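PDB 3TFX: orotidine 5'-phosphate decarboxylase from Lactobacillus acidophilus, which probably catalyses the decarboxylation of orotidine 5'-monophosphate to uridine 5'-monophosphate, the last step of de novo UMP synthesis. Local coordinates for residues 114-122 with 153-162. Residues are numbered along the deposited sequence; the frame is centred on the assembly and turned at random.
Sequences SVPKLLAVT and AKHSGADGVI
Asp159 grips Leu118 just before strand 160-162 begins, its carboxylate accepting the backbone N-H as a carbonyl would. Its CG lies anti to the carbonyl carbon (chi1 -58°), which carries OD2 to Leu118 N, 2.8 Å away in a nearly straight bond that takes the anti lone pair. Asp159 N in turn donates to Leu118 O at 2.7 Å, so one residue grips both polar atoms of Leu118, while Gly160 N adds a weak second bond to that oxygen. OD2 also forms a salt bridge with Lys102, and the bent aliphatic chain of Lys117 crosses Asp159 at about a right angle, Lys117 CD resting 3.8 Å from Asp159 CB. Regular parallel pairing follows: Ala120 is held between Gly160 and Ile162, its N bonding to Gly160 O (2.9 Å) and its O accepting from Ile162 N (3.0 Å).

Toward the barrel interior, Gly160 has no side chain, and Leu119 CD2 lies directly against its CA at 3.7 Å. The other leucine methyl, Leu119 CD1, meets Ile162 CD1 at 3.8 Å, the two branched chains crossing almost perpendicularly. On the outer face alanine suits the tight fit: Ala120 CB touches Ala153 CB at 3.5 Å, consistent with a close approach of the end of helix 142-155 to the sheet.

These are neighbouring strands of the TIM barrel, whose right-handed beta-alpha-beta crossover includes helices 129-134 and 142-155. Strand 86-90 flanks 117-121, strand 180-183 lies beyond 160-162, helix 95-108 packs on Leu118, and Val121 approaches Lys64, the predicted proton donor.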
loop_
_atom_site.group_PDB
_atom_site.type_symbol
_atom_site.label_atom_id
_atom_site.label_comp_id
_atom_site.label_asym_id
_atom_site.label_seq_id
_atom_site.Cartn_x
_atom_site.Cartn_y
_atom_site.Cartn_z
ATOM N N SER A 114 2.666 -0.683 -23.251
ATOM C CA SER A 114 3.823 -1.252 -22.584
ATOM C C SER A 114 3.486 -1.634 -21.127
ATOM O O SER A 114 2.827 -0.872 -20.415
ATOM C CB SER A 114 4.987 -0.260 -22.662
ATOM O OG SER A 114 6.084 -0.700 -21.885
ATOM N N VAL A 115 3.927 -2.819 -20.697
ATOM C CA VAL A 115 3.676 -3.298 -19.329
ATOM C C VAL A 115 4.410 -2.386 -18.331
ATOM O O VAL A 115 5.616 -2.158 -18.465
ATOM C CB VAL A 115 4.148 -4.763 -19.107
ATOM C CG1 VAL A 115 3.824 -5.233 -17.671
ATOM C CG2 VAL A 115 3.540 -5.733 -20.136
ATOM N N PRO A 116 3.684 -1.864 -17.331
ATOM C CA PRO A 116 4.310 -1.030 -16.317
ATOM C C PRO A 116 5.520 -1.726 -15.679
ATOM O O PRO A 116 5.544 -2.954 -15.563
ATOM C CB PRO A 116 3.200 -0.860 -15.277
ATOM C CG PRO A 116 1.941 -1.014 -16.016
ATOM C CD PRO A 116 2.220 -1.938 -17.168
ATOM N N LYS A 117 6.518 -0.947 -15.291
ATOM C CA LYS A 117 7.695 -1.499 -14.615
ATOM C C LYS A 117 7.364 -1.677 -13.136
ATOM O O LYS A 117 6.786 -0.789 -12.527
ATOM C CB LYS A 117 8.918 -0.587 -14.808
ATOM C CG LYS A 117 9.303 -0.379 -16.266
ATOM C CD LYS A 117 10.223 -1.502 -16.720
ATOM C CE LYS A 117 9.841 -2.085 -18.066
ATOM N NZ LYS A 117 10.291 -1.271 -19.218
ATOM N N LEU A 118 7.707 -2.835 -12.577
ATOM C CA LEU A 118 7.435 -3.130 -11.169
ATOM C C LEU A 118 8.671 -2.837 -10.347
ATOM O O LEU A 118 9.721 -3.450 -10.538
ATOM C CB LEU A 118 7.043 -4.601 -10.988
ATOM C CG LEU A 118 6.782 -5.136 -9.580
ATOM C CD1 LEU A 118 5.603 -4.403 -8.929
ATOM C CD2 LEU A 118 6.535 -6.667 -9.637
ATOM N N LEU A 119 8.544 -1.919 -9.410
ATOM C CA LEU A 119 9.685 -1.545 -8.598
ATOM C C LEU A 119 9.469 -1.993 -7.165
ATOM O O LEU A 119 8.393 -1.783 -6.602
ATOM C CB LEU A 119 9.893 -0.021 -8.653
ATOM C CG LEU A 119 10.023 0.606 -10.041
ATOM C CD1 LEU A 119 9.862 2.126 -9.957
ATOM C CD2 LEU A 119 11.371 0.244 -10.654
ATOM N N ALA A 120 10.491 -2.588 -6.571
ATOM C CA ALA A 120 10.402 -3.053 -5.189
ATOM C C ALA A 120 10.923 -2.009 -4.234
ATOM O O ALA A 120 11.991 -1.416 -4.444
ATOM C CB ALA A 120 11.160 -4.359 -4.989
ATOM N N VAL A 121 10.134 -1.760 -3.204
ATOM C CA VAL A 121 10.598 -1.024 -2.061
ATOM C C VAL A 121 11.268 -2.020 -1.155
ATOM O O VAL A 121 10.836 -3.176 -1.021
ATOM C CB VAL A 121 9.449 -0.297 -1.334
ATOM C CG1 VAL A 121 9.861 0.137 0.091
ATOM C CG2 VAL A 121 8.994 0.900 -2.176
ATOM N N THR A 122 12.328 -1.555 -0.528
ATOM C CA THR A 122 13.203 -2.399 0.220
ATOM C C THR A 122 12.930 -2.067 1.707
ATOM O O THR A 122 11.951 -2.587 2.300
ATOM C CB THR A 122 14.634 -2.168 -0.369
ATOM O OG1 THR A 122 15.148 -3.373 -0.953
ATOM C CG2 THR A 122 15.604 -1.488 0.543
ATOM N N ALA A 153 13.902 -9.487 -5.074
ATOM C CA ALA A 153 12.989 -8.798 -5.985
ATOM C C ALA A 153 13.358 -9.060 -7.441
ATOM O O ALA A 153 12.487 -9.395 -8.252
ATOM C CB ALA A 153 12.976 -7.286 -5.703
ATOM N N LYS A 154 14.641 -8.897 -7.767
ATOM C CA LYS A 154 15.160 -9.254 -9.100
ATOM C C LYS A 154 14.806 -10.699 -9.475
ATOM O O LYS A 154 14.303 -10.941 -10.559
ATOM C CB LYS A 154 16.677 -9.015 -9.197
ATOM C CG LYS A 154 17.408 -9.681 -10.376
ATOM C CD LYS A 154 17.076 -9.039 -11.708
ATOM C CE LYS A 154 17.885 -9.620 -12.863
ATOM N NZ LYS A 154 17.454 -9.005 -14.165
ATOM N N HIS A 155 15.044 -11.647 -8.569
ATOM C CA HIS A 155 14.714 -13.054 -8.856
ATOM C C HIS A 155 13.226 -13.367 -8.833
ATOM O O HIS A 155 12.829 -14.474 -9.176
ATOM C CB HIS A 155 15.469 -14.008 -7.930
ATOM C CG HIS A 155 16.954 -13.924 -8.072
ATOM N ND1 HIS A 155 17.578 -13.848 -9.300
ATOM C CD2 HIS A 155 17.940 -13.901 -7.146
ATOM C CE1 HIS A 155 18.884 -13.762 -9.124
ATOM N NE2 HIS A 155 19.132 -13.806 -7.826
ATOM N N SER A 156 12.405 -12.385 -8.468
ATOM C CA SER A 156 10.966 -12.588 -8.373
ATOM C C SER A 156 10.119 -11.803 -9.378
ATOM O O SER A 156 8.922 -11.626 -9.163
ATOM C CB SER A 156 10.489 -12.282 -6.956
ATOM O OG SER A 156 11.220 -13.039 -6.015
ATOM N N GLY A 157 10.729 -11.317 -10.453
ATOM C CA GLY A 157 9.987 -10.565 -11.472
ATOM C C GLY A 157 9.920 -9.046 -11.350
ATOM O O GLY A 157 9.301 -8.388 -12.183
ATOM N N ALA A 158 10.539 -8.471 -10.327
ATOM C CA ALA A 158 10.602 -7.001 -10.252
ATOM C C ALA A 158 11.525 -6.468 -11.342
ATOM O O ALA A 158 12.533 -7.077 -11.662
ATOM C CB ALA A 158 11.067 -6.537 -8.890
ATOM N N ASP A 159 11.179 -5.323 -11.912
ATOM C CA ASP A 159 12.018 -4.703 -12.929
ATOM C C ASP A 159 13.076 -3.769 -12.349
ATOM O O ASP A 159 14.014 -3.370 -13.041
ATOM C CB ASP A 159 11.148 -3.956 -13.921
ATOM C CG ASP A 159 10.146 -4.858 -14.586
ATOM O OD1 ASP A 159 10.573 -5.796 -15.293
ATOM O OD2 ASP A 159 8.936 -4.630 -14.401
ATOM N N GLY A 160 12.918 -3.422 -11.077
ATOM C CA GLY A 160 13.844 -2.500 -10.437
ATOM C C GLY A 160 13.573 -2.340 -8.961
ATOM O O GLY A 160 12.705 -3.022 -8.410
ATOM N N VAL A 161 14.362 -1.471 -8.318
ATOM C CA VAL A 161 14.171 -1.122 -6.915
ATOM C C VAL A 161 14.220 0.401 -6.701
ATOM O O VAL A 161 14.824 1.134 -7.478
ATOM C CB VAL A 161 15.261 -1.731 -6.009
ATOM C CG1 VAL A 161 15.019 -3.202 -5.792
ATOM C CG2 VAL A 161 16.672 -1.438 -6.578
ATOM N N ILE A 162 13.597 0.855 -5.622
ATOM C CA ILE A 162 13.808 2.199 -5.127
ATOM C C ILE A 162 14.973 2.112 -4.156
ATOM O O ILE A 162 14.911 1.352 -3.197
ATOM C CB ILE A 162 12.567 2.717 -4.356
ATOM C CG1 ILE A 162 11.265 2.490 -5.155
ATOM C CG2 ILE A 162 12.802 4.173 -3.839
ATOM C CD1 ILE A 162 11.185 3.161 -6.522
HETATM O O HOH W 1 13.258 1.053 -1.231
#